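Local coordinates for protein sulfate transporter 4.1, chloroplastic (PDB 7LHV) that cotransports sulfate with protons across a membrane, as an SLC26/SulP-family symporter, and may help to regulate sulfate assimilation, at residues A555-T560 and K598-Q603; E592-Y597 and V623-K628; I225-G230 and I429-L434; A113-K118 and A435-S440. One frame throughout, in Å; residues are numbered along the deposited sequence.

Contact 1. Residues A555-T560 and K598-Q603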
loop_
_atom_site.group_PDB
_atom_site.type_symbol
_atom_site.label_atom_id
_atom_site.label_comp_id
_atom_site.label_asym_id
_atom_site.label_seq_id
_atom_site.Cartn_x
_atom_site.Cartn_y
_atom_site.Cartn_z
ATOM N N ALA A 555 -24.805 -21.338 -7.169
ATOM C CA ALA A 555 -25.742 -21.702 -8.228
ATOM C C ALA A 555 -26.265 -23.121 -8.039
ATOM O O ALA A 555 -27.455 -23.384 -8.245
ATOM C CB ALA A 555 -25.077 -21.553 -9.595
ATOM N N VAL A 556 -25.388 -24.050 -7.650
ATOM C CA VAL A 556 -25.819 -25.425 -7.400
ATOM C C VAL A 556 -26.799 -25.478 -6.232
ATOM O O VAL A 556 -27.793 -26.213 -6.270
ATOM C CB VAL A 556 -24.599 -26.332 -7.162
ATOM C CG1 VAL A 556 -25.033 -27.683 -6.620
ATOM C CG2 VAL A 556 -23.816 -26.506 -8.448
ATOM N N ASP A 557 -26.526 -24.712 -5.176
ATOM C CA ASP A 557 -27.434 -24.667 -4.032
ATOM C C ASP A 557 -28.792 -24.108 -4.432
ATOM O O ASP A 557 -29.834 -24.609 -3.995
ATOM C CB ASP A 557 -26.825 -23.832 -2.906
ATOM C CG ASP A 557 -25.549 -24.435 -2.359
ATOM O OD1 ASP A 557 -25.374 -25.665 -2.475
ATOM O OD2 ASP A 557 -24.721 -23.678 -1.810
ATOM N N LYS A 558 -28.800 -23.063 -5.264
ATOM C CA LYS A 558 -30.061 -22.521 -5.760
ATOM C C LYS A 558 -30.807 -23.547 -6.603
ATOM O O LYS A 558 -32.035 -23.667 -6.508
ATOM C CB LYS A 558 -29.803 -21.250 -6.568
ATOM C CG LYS A 558 -29.614 -20.001 -5.725
ATOM C CD LYS A 558 -29.354 -18.789 -6.600
ATOM C CE LYS A 558 -29.285 -17.516 -5.776
ATOM N NZ LYS A 558 -28.812 -16.358 -6.582
ATOM N N TYR A 559 -30.082 -24.293 -7.441
ATOM C CA TYR A 559 -30.712 -25.329 -8.252
ATOM C C TYR A 559 -31.336 -26.413 -7.381
ATOM O O TYR A 559 -32.455 -26.867 -7.646
ATOM C CB TYR A 559 -29.688 -25.944 -9.207
ATOM C CG TYR A 559 -29.381 -25.099 -10.422
ATOM C CD1 TYR A 559 -30.319 -24.210 -10.930
ATOM C CD2 TYR A 559 -28.151 -25.188 -11.059
ATOM C CE1 TYR A 559 -30.041 -23.435 -12.040
ATOM C CE2 TYR A 559 -27.864 -24.418 -12.170
ATOM C CZ TYR A 559 -28.812 -23.542 -12.656
ATOM O OH TYR A 559 -28.530 -22.775 -13.762
ATOM N N THR A 560 -30.624 -26.837 -6.335
ATOM C CA THR A 560 -31.141 -27.879 -5.455
ATOM C C THR A 560 -32.247 -27.371 -4.540
ATOM O O THR A 560 -33.034 -28.178 -4.035
ATOM C CB THR A 560 -30.012 -28.473 -4.612
ATOM O OG1 THR A 560 -29.388 -27.436 -3.847
ATOM C CG2 THR A 560 -28.975 -29.142 -5.503
ATOM N N LYS A 598 -16.398 -31.417 -3.831
ATOM C CA LYS A 598 -16.786 -32.772 -3.442
ATOM C C LYS A 598 -18.023 -32.768 -2.554
ATOM O O LYS A 598 -18.870 -33.664 -2.660
ATOM C CB LYS A 598 -15.629 -33.485 -2.741
ATOM C CG LYS A 598 -14.375 -33.698 -3.582
ATOM C CD LYS A 598 -14.603 -34.785 -4.638
ATOM C CE LYS A 598 -15.017 -34.254 -5.998
ATOM N NZ LYS A 598 -15.117 -35.360 -6.992
ATOM N N THR A 599 -18.145 -31.779 -1.670
ATOM C CA THR A 599 -19.366 -31.665 -0.878
ATOM C C THR A 599 -20.575 -31.418 -1.772
ATOM O O THR A 599 -21.655 -31.972 -1.537
ATOM C CB THR A 599 -19.224 -30.550 0.157
ATOM O OG1 THR A 599 -18.128 -30.849 1.030
ATOM C CG2 THR A 599 -20.494 -30.420 0.981
ATOM N N ARG A 600 -20.409 -30.605 -2.813
ATOM C CA ARG A 600 -21.481 -30.285 -3.744
ATOM C C ARG A 600 -21.540 -31.238 -4.930
ATOM O O ARG A 600 -22.339 -31.016 -5.844
ATOM C CB ARG A 600 -21.329 -28.852 -4.256
ATOM C CG ARG A 600 -22.253 -27.848 -3.601
ATOM C CD ARG A 600 -21.635 -27.297 -2.333
ATOM N NE ARG A 600 -22.233 -26.029 -1.939
ATOM C CZ ARG A 600 -21.876 -25.338 -0.867
ATOM N NH1 ARG A 600 -20.926 -25.767 -0.055
ATOM N NH2 ARG A 600 -22.487 -24.187 -0.605
ATOM N N ASP A 601 -20.710 -32.284 -4.938
ATOM C CA ASP A 601 -20.650 -33.247 -6.040
ATOM C C ASP A 601 -20.237 -32.574 -7.348
ATOM O O ASP A 601 -20.848 -32.787 -8.399
ATOM C CB ASP A 601 -21.981 -33.988 -6.201
ATOM C CG ASP A 601 -21.843 -35.272 -6.988
ATOM O OD1 ASP A 601 -20.696 -35.699 -7.234
ATOM O OD2 ASP A 601 -22.882 -35.854 -7.360
ATOM N N ILE A 602 -19.190 -31.755 -7.286
ATOM C CA ILE A 602 -18.618 -31.088 -8.450
ATOM C C ILE A 602 -17.172 -31.539 -8.594
ATOM O O ILE A 602 -16.440 -31.617 -7.601
ATOM C CB ILE A 602 -18.705 -29.554 -8.334
ATOM C CG1 ILE A 602 -20.158 -29.104 -8.201
ATOM C CG2 ILE A 602 -18.066 -28.886 -9.532
ATOM C CD1 ILE A 602 -20.307 -27.681 -7.721
ATOM N N GLN A 603 -16.769 -31.848 -9.823
ATOM C CA GLN A 603 -15.413 -32.298 -10.106
ATOM C C GLN A 603 -14.532 -31.107 -10.457
ATOM O O GLN A 603 -14.918 -30.259 -11.267
ATOM C CB GLN A 603 -15.411 -33.303 -11.255
ATOM C CG GLN A 603 -14.049 -33.880 -11.571
ATOM C CD GLN A 603 -13.352 -34.417 -10.344
ATOM O OE1 GLN A 603 -13.826 -35.355 -9.706
ATOM N NE2 GLN A 603 -12.225 -33.815 -9.997
#

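Contact 2. Residues E592-Y597 and V623-K628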
loop_
_atom_site.group_PDB
_atom_site.type_symbol
_atom_site.label_atom_id
_atom_site.label_comp_id
_atom_site.label_asym_id
_atom_site.label_seq_id
_atom_site.Cartn_x
_atom_site.Cartn_y
_atom_site.Cartn_z
ATOM N N GLU A 592 -9.231 -26.179 -0.637
ATOM C CA GLU A 592 -10.510 -25.902 0.013
ATOM C C GLU A 592 -11.663 -25.936 -0.986
ATOM O O GLU A 592 -12.722 -26.511 -0.702
ATOM C CB GLU A 592 -10.460 -24.554 0.728
ATOM C CG GLU A 592 -9.530 -24.527 1.924
ATOM C CD GLU A 592 -9.454 -23.158 2.570
ATOM O OE1 GLU A 592 -10.216 -22.260 2.154
ATOM O OE2 GLU A 592 -8.632 -22.979 3.493
ATOM N N LEU A 593 -11.483 -25.321 -2.156
ATOM C CA LEU A 593 -12.530 -25.351 -3.176
ATOM C C LEU A 593 -12.755 -26.756 -3.710
ATOM O O LEU A 593 -13.891 -27.124 -4.022
ATOM C CB LEU A 593 -12.213 -24.383 -4.318
ATOM C CG LEU A 593 -12.573 -22.901 -4.166
ATOM C CD1 LEU A 593 -14.079 -22.766 -4.058
ATOM C CD2 LEU A 593 -11.923 -22.245 -2.971
ATOM N N TYR A 594 -11.698 -27.562 -3.828
ATOM C CA TYR A 594 -11.901 -28.944 -4.249
ATOM C C TYR A 594 -12.731 -29.713 -3.229
ATOM O O TYR A 594 -13.625 -30.486 -3.596
ATOM C CB TYR A 594 -10.564 -29.642 -4.468
ATOM C CG TYR A 594 -10.723 -31.132 -4.617
ATOM C CD1 TYR A 594 -11.326 -31.673 -5.742
ATOM C CD2 TYR A 594 -10.296 -32.000 -3.624
ATOM C CE1 TYR A 594 -11.484 -33.034 -5.879
ATOM C CE2 TYR A 594 -10.450 -33.363 -3.754
ATOM C CZ TYR A 594 -11.044 -33.874 -4.883
ATOM O OH TYR A 594 -11.199 -35.234 -5.017
ATOM N N GLN A 595 -12.443 -29.521 -1.940
ATOM C CA GLN A 595 -13.229 -30.192 -0.910
ATOM C C GLN A 595 -14.682 -29.730 -0.939
ATOM O O GLN A 595 -15.605 -30.546 -0.832
ATOM C CB GLN A 595 -12.609 -29.950 0.464
ATOM C CG GLN A 595 -11.289 -30.674 0.673
ATOM C CD GLN A 595 -10.607 -30.283 1.966
ATOM O OE1 GLN A 595 -10.875 -29.223 2.527
ATOM N NE2 GLN A 595 -9.716 -31.142 2.445
ATOM N N GLU A 596 -14.904 -28.422 -1.096
ATOM C CA GLU A 596 -16.272 -27.917 -1.168
ATOM C C GLU A 596 -16.994 -28.420 -2.414
ATOM O O GLU A 596 -18.216 -28.598 -2.391
ATOM C CB GLU A 596 -16.277 -26.390 -1.130
ATOM C CG GLU A 596 -15.788 -25.793 0.176
ATOM C CD GLU A 596 -15.691 -24.281 0.122
ATOM O OE1 GLU A 596 -16.134 -23.691 -0.884
ATOM O OE2 GLU A 596 -15.171 -23.680 1.086
ATOM N N TYR A 597 -16.263 -28.633 -3.510
ATOM C CA TYR A 597 -16.870 -29.186 -4.717
ATOM C C TYR A 597 -17.245 -30.650 -4.526
ATOM O O TYR A 597 -18.286 -31.098 -5.017
ATOM C CB TYR A 597 -15.920 -29.014 -5.900
ATOM C CG TYR A 597 -15.898 -27.609 -6.459
ATOM C CD1 TYR A 597 -16.964 -26.748 -6.259
ATOM C CD2 TYR A 597 -14.812 -27.147 -7.184
ATOM C CE1 TYR A 597 -16.947 -25.466 -6.763
ATOM C CE2 TYR A 597 -14.790 -25.864 -7.692
ATOM C CZ TYR A 597 -15.861 -25.030 -7.479
ATOM O OH TYR A 597 -15.849 -23.752 -7.981
ATOM N N VAL A 623 -2.008 -32.723 -6.006
ATOM C CA VAL A 623 -2.136 -33.758 -7.031
ATOM C C VAL A 623 -2.642 -35.056 -6.419
ATOM O O VAL A 623 -3.523 -35.722 -6.976
ATOM C CB VAL A 623 -0.795 -33.965 -7.758
ATOM C CG1 VAL A 623 -0.864 -35.191 -8.651
ATOM C CG2 VAL A 623 -0.443 -32.740 -8.572
ATOM N N GLU A 624 -2.095 -35.436 -5.263
ATOM C CA GLU A 624 -2.558 -36.644 -4.591
ATOM C C GLU A 624 -3.977 -36.484 -4.066
ATOM O O GLU A 624 -4.739 -37.456 -4.037
ATOM C CB GLU A 624 -1.606 -37.008 -3.455
ATOM C CG GLU A 624 -0.214 -37.411 -3.914
ATOM C CD GLU A 624 -0.210 -38.711 -4.695
ATOM O OE1 GLU A 624 -1.057 -39.584 -4.408
ATOM O OE2 GLU A 624 0.640 -38.860 -5.599
ATOM N N LEU A 625 -4.349 -35.274 -3.642
ATOM C CA LEU A 625 -5.682 -35.061 -3.086
ATOM C C LEU A 625 -6.755 -35.153 -4.164
ATOM O O LEU A 625 -7.774 -35.828 -3.981
ATOM C CB LEU A 625 -5.746 -33.709 -2.377
ATOM C CG LEU A 625 -7.145 -33.221 -2.001
ATOM C CD1 LEU A 625 -7.648 -33.945 -0.768
ATOM C CD2 LEU A 625 -7.149 -31.722 -1.779
ATOM N N VAL A 626 -6.548 -34.481 -5.298
ATOM C CA VAL A 626 -7.569 -34.452 -6.340
ATOM C C VAL A 626 -7.408 -35.567 -7.364
ATOM O O VAL A 626 -8.346 -35.835 -8.128
ATOM C CB VAL A 626 -7.588 -33.098 -7.070
ATOM C CG1 VAL A 626 -7.684 -31.957 -6.078
ATOM C CG2 VAL A 626 -6.364 -32.951 -7.938
ATOM N N GLY A 627 -6.252 -36.223 -7.410
ATOM C CA GLY A 627 -6.039 -37.287 -8.367
ATOM C C GLY A 627 -5.236 -36.840 -9.569
ATOM O O GLY A 627 -5.461 -35.752 -10.105
ATOM N N LYS A 628 -4.291 -37.677 -10.003
ATOM C CA LYS A 628 -3.459 -37.320 -11.145
ATOM C C LYS A 628 -4.246 -37.370 -12.451
ATOM O O LYS A 628 -3.891 -36.682 -13.414
ATOM C CB LYS A 628 -2.244 -38.247 -11.212
ATOM C CG LYS A 628 -1.285 -37.955 -12.353
ATOM C CD LYS A 628 -0.560 -36.637 -12.134
ATOM C CE LYS A 628 0.479 -36.389 -13.216
ATOM N NZ LYS A 628 1.147 -35.068 -13.047
#

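Contact 3. Residues I225-G230 and I429-L434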
loop_
_atom_site.group_PDB
_atom_site.type_symbol
_atom_site.label_atom_id
_atom_site.label_comp_id
_atom_site.label_asym_id
_atom_site.label_seq_id
_atom_site.Cartn_x
_atom_site.Cartn_y
_atom_site.Cartn_z
ATOM N N ILE A 225 4.027 36.554 -3.392
ATOM C CA ILE A 225 3.378 37.833 -3.674
ATOM C C ILE A 225 3.596 38.838 -2.543
ATOM O O ILE A 225 3.384 40.042 -2.733
ATOM C CB ILE A 225 1.870 37.627 -3.943
ATOM C CG1 ILE A 225 1.244 38.888 -4.541
ATOM C CG2 ILE A 225 1.146 37.300 -2.661
ATOM C CD1 ILE A 225 1.759 39.231 -5.918
ATOM N N LYS A 226 4.026 38.375 -1.366
ATOM C CA LYS A 226 4.220 39.285 -0.240
ATOM C C LYS A 226 5.328 40.294 -0.510
ATOM O O LYS A 226 5.282 41.415 0.007
ATOM C CB LYS A 226 4.516 38.491 1.034
ATOM C CG LYS A 226 5.920 37.927 1.122
ATOM C CD LYS A 226 6.060 37.003 2.316
ATOM C CE LYS A 226 7.427 36.348 2.350
ATOM N NZ LYS A 226 7.512 35.308 3.410
ATOM N N TYR A 227 6.332 39.919 -1.305
ATOM C CA TYR A 227 7.372 40.875 -1.670
ATOM C C TYR A 227 6.830 41.934 -2.619
ATOM O O TYR A 227 7.242 43.097 -2.562
ATOM C CB TYR A 227 8.559 40.147 -2.294
ATOM C CG TYR A 227 9.223 39.165 -1.362
ATOM C CD1 TYR A 227 10.112 39.596 -0.390
ATOM C CD2 TYR A 227 8.951 37.808 -1.445
ATOM C CE1 TYR A 227 10.720 38.702 0.467
ATOM C CE2 TYR A 227 9.552 36.908 -0.591
ATOM C CZ TYR A 227 10.435 37.360 0.363
ATOM O OH TYR A 227 11.038 36.467 1.218
ATOM N N PHE A 228 5.918 41.543 -3.511
ATOM C CA PHE A 228 5.255 42.523 -4.362
ATOM C C PHE A 228 4.417 43.483 -3.530
ATOM O O PHE A 228 4.430 44.696 -3.764
ATOM C CB PHE A 228 4.371 41.820 -5.391
ATOM C CG PHE A 228 5.124 41.208 -6.539
ATOM C CD1 PHE A 228 6.469 40.909 -6.434
ATOM C CD2 PHE A 228 4.474 40.925 -7.726
ATOM C CE1 PHE A 228 7.147 40.341 -7.487
ATOM C CE2 PHE A 228 5.150 40.362 -8.783
ATOM C CZ PHE A 228 6.488 40.068 -8.662
ATOM N N LEU A 229 3.680 42.952 -2.551
ATOM C CA LEU A 229 2.814 43.793 -1.731
ATOM C C LEU A 229 3.622 44.787 -0.911
ATOM O O LEU A 229 3.237 45.955 -0.778
ATOM C CB LEU A 229 1.952 42.923 -0.818
ATOM C CG LEU A 229 0.964 41.987 -1.509
ATOM C CD1 LEU A 229 0.247 41.134 -0.482
ATOM C CD2 LEU A 229 -0.026 42.780 -2.338
ATOM N N GLY A 230 4.747 44.348 -0.354
ATOM C CA GLY A 230 5.605 45.204 0.434
ATOM C C GLY A 230 5.478 45.052 1.932
ATOM O O GLY A 230 6.257 45.673 2.664
ATOM N N ILE A 429 20.571 43.869 -5.427
ATOM C CA ILE A 429 19.446 43.188 -6.061
ATOM C C ILE A 429 18.200 43.375 -5.204
ATOM O O ILE A 429 18.207 43.014 -4.019
ATOM C CB ILE A 429 19.744 41.697 -6.274
ATOM C CG1 ILE A 429 20.890 41.518 -7.266
ATOM C CG2 ILE A 429 18.502 40.974 -6.756
ATOM C CD1 ILE A 429 21.305 40.080 -7.455
ATOM N N PRO A 430 17.121 43.935 -5.745
ATOM C CA PRO A 430 15.884 44.048 -4.968
ATOM C C PRO A 430 15.278 42.683 -4.681
ATOM O O PRO A 430 15.434 41.733 -5.449
ATOM C CB PRO A 430 14.968 44.881 -5.874
ATOM C CG PRO A 430 15.881 45.535 -6.859
ATOM C CD PRO A 430 17.003 44.575 -7.064
ATOM N N GLN A 431 14.584 42.594 -3.546
ATOM C CA GLN A 431 13.912 41.349 -3.191
ATOM C C GLN A 431 12.706 41.089 -4.082
ATOM O O GLN A 431 12.372 39.927 -4.351
ATOM C CB GLN A 431 13.493 41.379 -1.722
ATOM C CG GLN A 431 14.652 41.529 -0.759
ATOM C CD GLN A 431 14.199 41.669 0.678
ATOM O OE1 GLN A 431 14.916 42.213 1.515
ATOM N NE2 GLN A 431 13.007 41.171 0.974
ATOM N N CYS A 432 12.035 42.146 -4.540
ATOM C CA CYS A 432 10.903 41.961 -5.441
ATOM C C CYS A 432 11.337 41.340 -6.761
ATOM O O CYS A 432 10.561 40.608 -7.382
ATOM C CB CYS A 432 10.196 43.294 -5.681
ATOM S SG CYS A 432 11.190 44.521 -6.540
ATOM N N ALA A 433 12.571 41.604 -7.201
ATOM C CA ALA A 433 13.078 40.949 -8.406
ATOM C C ALA A 433 13.191 39.444 -8.212
ATOM O O ALA A 433 12.802 38.665 -9.090
ATOM C CB ALA A 433 14.430 41.544 -8.796
ATOM N N LEU A 434 13.722 39.011 -7.068
ATOM C CA LEU A 434 13.809 37.582 -6.786
ATOM C C LEU A 434 12.423 36.963 -6.659
ATOM O O LEU A 434 12.193 35.831 -7.104
ATOM C CB LEU A 434 14.626 37.347 -5.517
ATOM C CG LEU A 434 16.038 37.935 -5.496
ATOM C CD1 LEU A 434 16.770 37.505 -4.240
ATOM C CD2 LEU A 434 16.813 37.525 -6.732
#

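Contact 4. Residues A113-K118 and A435-S440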
loop_
_atom_site.group_PDB
_atom_site.type_symbol
_atom_site.label_atom_id
_atom_site.label_comp_id
_atom_site.label_asym_id
_atom_site.label_seq_id
_atom_site.Cartn_x
_atom_site.Cartn_y
_atom_site.Cartn_z
ATOM N N ALA A 113 19.131 30.343 -8.276
ATOM C CA ALA A 113 19.618 29.799 -7.015
ATOM C C ALA A 113 19.351 30.759 -5.865
ATOM O O ALA A 113 18.847 30.354 -4.809
ATOM C CB ALA A 113 21.110 29.485 -7.120
ATOM N N MET A 114 19.667 32.044 -6.053
ATOM C CA MET A 114 19.399 33.008 -4.985
ATOM C C MET A 114 17.902 33.135 -4.710
ATOM O O MET A 114 17.481 33.222 -3.549
ATOM C CB MET A 114 20.002 34.369 -5.322
ATOM C CG MET A 114 21.517 34.384 -5.361
ATOM S SD MET A 114 22.181 36.023 -5.696
ATOM C CE MET A 114 21.818 36.192 -7.440
ATOM N N SER A 115 17.082 33.144 -5.765
ATOM C CA SER A 115 15.640 33.271 -5.582
ATOM C C SER A 115 15.065 32.080 -4.825
ATOM O O SER A 115 14.220 32.247 -3.937
ATOM C CB SER A 115 14.963 33.420 -6.940
ATOM O OG SER A 115 15.482 34.529 -7.647
ATOM N N TYR A 116 15.509 30.868 -5.162
ATOM C CA TYR A 116 15.026 29.683 -4.464
ATOM C C TYR A 116 15.515 29.641 -3.024
ATOM O O TYR A 116 14.784 29.181 -2.140
ATOM C CB TYR A 116 15.460 28.424 -5.206
ATOM C CG TYR A 116 14.805 28.253 -6.552
ATOM C CD1 TYR A 116 13.539 28.758 -6.796
ATOM C CD2 TYR A 116 15.454 27.590 -7.579
ATOM C CE1 TYR A 116 12.939 28.604 -8.026
ATOM C CE2 TYR A 116 14.863 27.431 -8.810
ATOM C CZ TYR A 116 13.606 27.939 -9.029
ATOM O OH TYR A 116 13.014 27.782 -10.256
ATOM N N ALA A 117 16.742 30.101 -2.766
ATOM C CA ALA A 117 17.206 30.194 -1.386
ATOM C C ALA A 117 16.345 31.159 -0.589
ATOM O O ALA A 117 16.023 30.901 0.576
ATOM C CB ALA A 117 18.667 30.628 -1.347
ATOM N N LYS A 118 15.967 32.284 -1.198
ATOM C CA LYS A 118 15.051 33.207 -0.536
ATOM C C LYS A 118 13.698 32.554 -0.285
ATOM O O LYS A 118 13.064 32.797 0.747
ATOM C CB LYS A 118 14.887 34.472 -1.373
ATOM C CG LYS A 118 15.953 35.518 -1.128
ATOM C CD LYS A 118 15.812 36.128 0.253
ATOM C CE LYS A 118 14.540 36.945 0.356
ATOM N NZ LYS A 118 14.598 38.155 -0.507
ATOM N N ALA A 435 11.485 37.690 -6.048
ATOM C CA ALA A 435 10.115 37.196 -5.971
ATOM C C ALA A 435 9.513 37.023 -7.360
ATOM O O ALA A 435 8.825 36.033 -7.629
ATOM C CB ALA A 435 9.261 38.142 -5.133
ATOM N N ALA A 436 9.761 37.983 -8.252
ATOM C CA ALA A 436 9.263 37.873 -9.618
ATOM C C ALA A 436 9.896 36.692 -10.338
ATOM O O ALA A 436 9.233 36.007 -11.121
ATOM C CB ALA A 436 9.527 39.170 -10.380
ATOM N N ILE A 437 11.181 36.442 -10.088
ATOM C CA ILE A 437 11.843 35.293 -10.703
ATOM C C ILE A 437 11.207 33.992 -10.229
ATOM O O ILE A 437 10.961 33.080 -11.027
ATOM C CB ILE A 437 13.354 35.324 -10.416
ATOM C CG1 ILE A 437 14.022 36.435 -11.222
ATOM C CG2 ILE A 437 13.984 33.991 -10.751
ATOM C CD1 ILE A 437 15.448 36.682 -10.829
ATOM N N VAL A 438 10.928 33.881 -8.928
ATOM C CA VAL A 438 10.287 32.672 -8.410
ATOM C C VAL A 438 8.892 32.506 -9.003
ATOM O O VAL A 438 8.483 31.395 -9.369
ATOM C CB VAL A 438 10.240 32.694 -6.871
ATOM C CG1 VAL A 438 9.501 31.477 -6.352
ATOM C CG2 VAL A 438 11.630 32.722 -6.306
ATOM N N ILE A 439 8.134 33.600 -9.092
ATOM C CA ILE A 439 6.785 33.527 -9.645
ATOM C C ILE A 439 6.827 33.082 -11.100
ATOM O O ILE A 439 6.029 32.242 -11.532
ATOM C CB ILE A 439 6.070 34.880 -9.487
ATOM C CG1 ILE A 439 5.732 35.136 -8.022
ATOM C CG2 ILE A 439 4.810 34.917 -10.325
ATOM C CD1 ILE A 439 5.209 36.523 -7.762
ATOM N N SER A 440 7.761 33.632 -11.879
ATOM C CA SER A 440 7.904 33.222 -13.272
ATOM C C SER A 440 8.316 31.760 -13.378
ATOM O O SER A 440 7.848 31.039 -14.266
ATOM C CB SER A 440 8.920 34.118 -13.977
ATOM O OG SER A 440 9.197 33.648 -15.283
#

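Contact 1. Residues A555-T560 and K598-Q603
Asp557 and Arg600 form a salt bridge in the STAS domain. It ties the last turn of helix 542-560 to the Schellman turn that ends helix 584-599. This is the tight part of the contact. Arg600 presents its guanidinium side-on and uses two nitrogens, one for each carboxylate oxygen. NH2 lies 2.6 Å from Asp557 OD2 and meets its syn lone pair, close to the guanidinium plane. The NE bond to Asp557 OD1 is longer, at 3.2 Å, and more bent (N-H...O 136°). The two flat groups are turned 31° apart. A bend at chi2 (87°) turns the arginine chain on its way to the acid. The second subunit completes the network: its Arg360 binds Asp557 OD1, and its Ala357 O accepts a bond from Arg600 NH1. The pair thus also joins the two subunits. The packing beside it is looser. Val556 CG1 comes to 4.1 Å from Arg600 CG, and both Val556 and Ile602 also rest on Ile569 of strand 569-575. Asp601 lies on the solvent side. Toward strand 569-575, Val556 CG2 meets Ile602 CD1 at 3.8 Å.

Contact 2. Residues E592-Y597 and V623-K628
In the STAS domain, an alpha/beta fold, helix 584-599 meets the short helix 622-626 where Tyr594 packs on Leu625 and Val626. The tyrosine ring bridges the two helices. Val626 CG1 sits over one ring face, 3.4 Å above the plane and above its centre. This is a CH-pi contact: the methyl is 3.5 Å from the centroid of the Tyr594 ring and only 13° off the normal. With chi1 at -52°, Val626 holds CG1 anti to its own carbonyl carbon, and this branch does the touching. Leu625 comes in beside the ring. Its CD2 is 3.7 Å from Tyr594 CD2, and the two side chains run alongside one another, pointing opposite ways. Tyr594 has CG anti to its backbone N (chi1 168°), which carries the ring out toward the short helix. The phenol oxygen ends 3.6 Å from Leu625 O, which is a near approach and not a hydrogen bond. The short helix stops here: Gly627 has positive phi, and its N still bonds to Val623 O. Further packing ties both helices into the domain. Tyr594 also touches Leu604 of strand 603-606, and Val626 touches Phe631. On another side of helix 584-599, Glu596 makes a salt bridge with Arg550. The chemistry across the contact is apolar and dispersive. It rests on Val626 CG1 over the ring face and on the Leu625 side chain alongside, so it implies attachment by shape and not by directed polar bonds.

Contact 3. Residues I225-G230 and I429-L434
Tyr227 and Phe228 are the two residues of 225-230 that reach 429-434, near the end of helix 206-229. The helix is kinked here, since the N atoms of Lys226 and Tyr227 lack bonds to the turn before. Lys226 lays its CG over one face of the neighbouring Tyr227 ring, 4.0 Å above the plane and toward the rim. Tyr227 comes next and points across to helix 431-443. Its CD1 lies 4.0 Å from Gln431 CB. The extended Gln431 chain lays its amide group beside the ring edge, though which end is O and which is N is doubtful in the model. The two side chains cross at about a right angle, and the ring and amide planes are 74° apart. The Tyr227 backbone takes part too, with its O 4.3 Å from Cys432 CB. Phe228 follows and turns an edge toward the other helix: CE1 is 3.4 Å from Cys432 O, near the plane of the ring. Its CD1 is farther from Cys432 CB, at 4.5 Å. The same ring touches Phe258 of helix 255-277, so three helices meet around it. Gly230 then ends the helix with positive phi. On the opposing side, Pro430 holds the N-cap position, just before helix 431-443 begins. Lys118 of helix 91-119 touches both Tyr227 and Gln431. The arrangement is the end of helix 206-229 packed on the start of helix 431-443, both probably membrane helices. In SLC26 transporters the corresponding helices probably belong to the gate domain.

Contact 4. Residues A113-K118 and A435-S440
The Tyr116 ring is the one aromatic group that crosses this contact, and Val438 CG2 approaches it at a slant, 4.4 Å from CD1. The same ring also touches Pro151, Tyr385 and Ala441. A bound sulfate ion about 4 Å from the Tyr116 side chain fits a place beside the anion pocket, though it may have come from the solution. Ser115 and Val438 carry most of the contact. Ser115 CB meets Val438 CG2 at 3.5 Å, and Ser115 OG rests against Ile437 CG2, also at 3.5 Å. OG stays beside its own backbone N (chi1 -57°) and hydrogen-bonds to Pro111 O, one turn back in the helix. Val438 has CG1 anti to its backbone N (chi1 177°), leaving CG2 as the branch that faces Ser115. The axes of the segments 113-118 and 435-440, taken from helices 91-119 and 431-443, cross at -93° and come within 8.8 Å. In the SLC26 fold these helices probably belong to the core and gate domains, respectively, so the contact probably lies on the core-gate interface. The Ser115 hydroxyl is satisfied inside its own helix. The serine side chain presents a small surface to branched aliphatic methyls, and the contact is held by packing alone.

The four contacts form two pairs on opposite sides of the chain's centre, in different domains. Contacts 3 and 4 lie in the sulfate permease region, with centres about 9 Å apart, and share helix 431-443. Contacts 1 and 2 lie in the STAS domain, with centres about 15 Å apart, and share helix 584-599. The pairs are far from each other: the centres of contacts 2 and 4 are about 69 Å apart. Along the chain, contact 4 spans contact 3, while the segments of contacts 1 and 2 alternate. The membrane pair closes before the STAS pair opens. Each pair therefore belongs to its own domain, and contact 1 reaches the second subunit, so it helps to join the dimer.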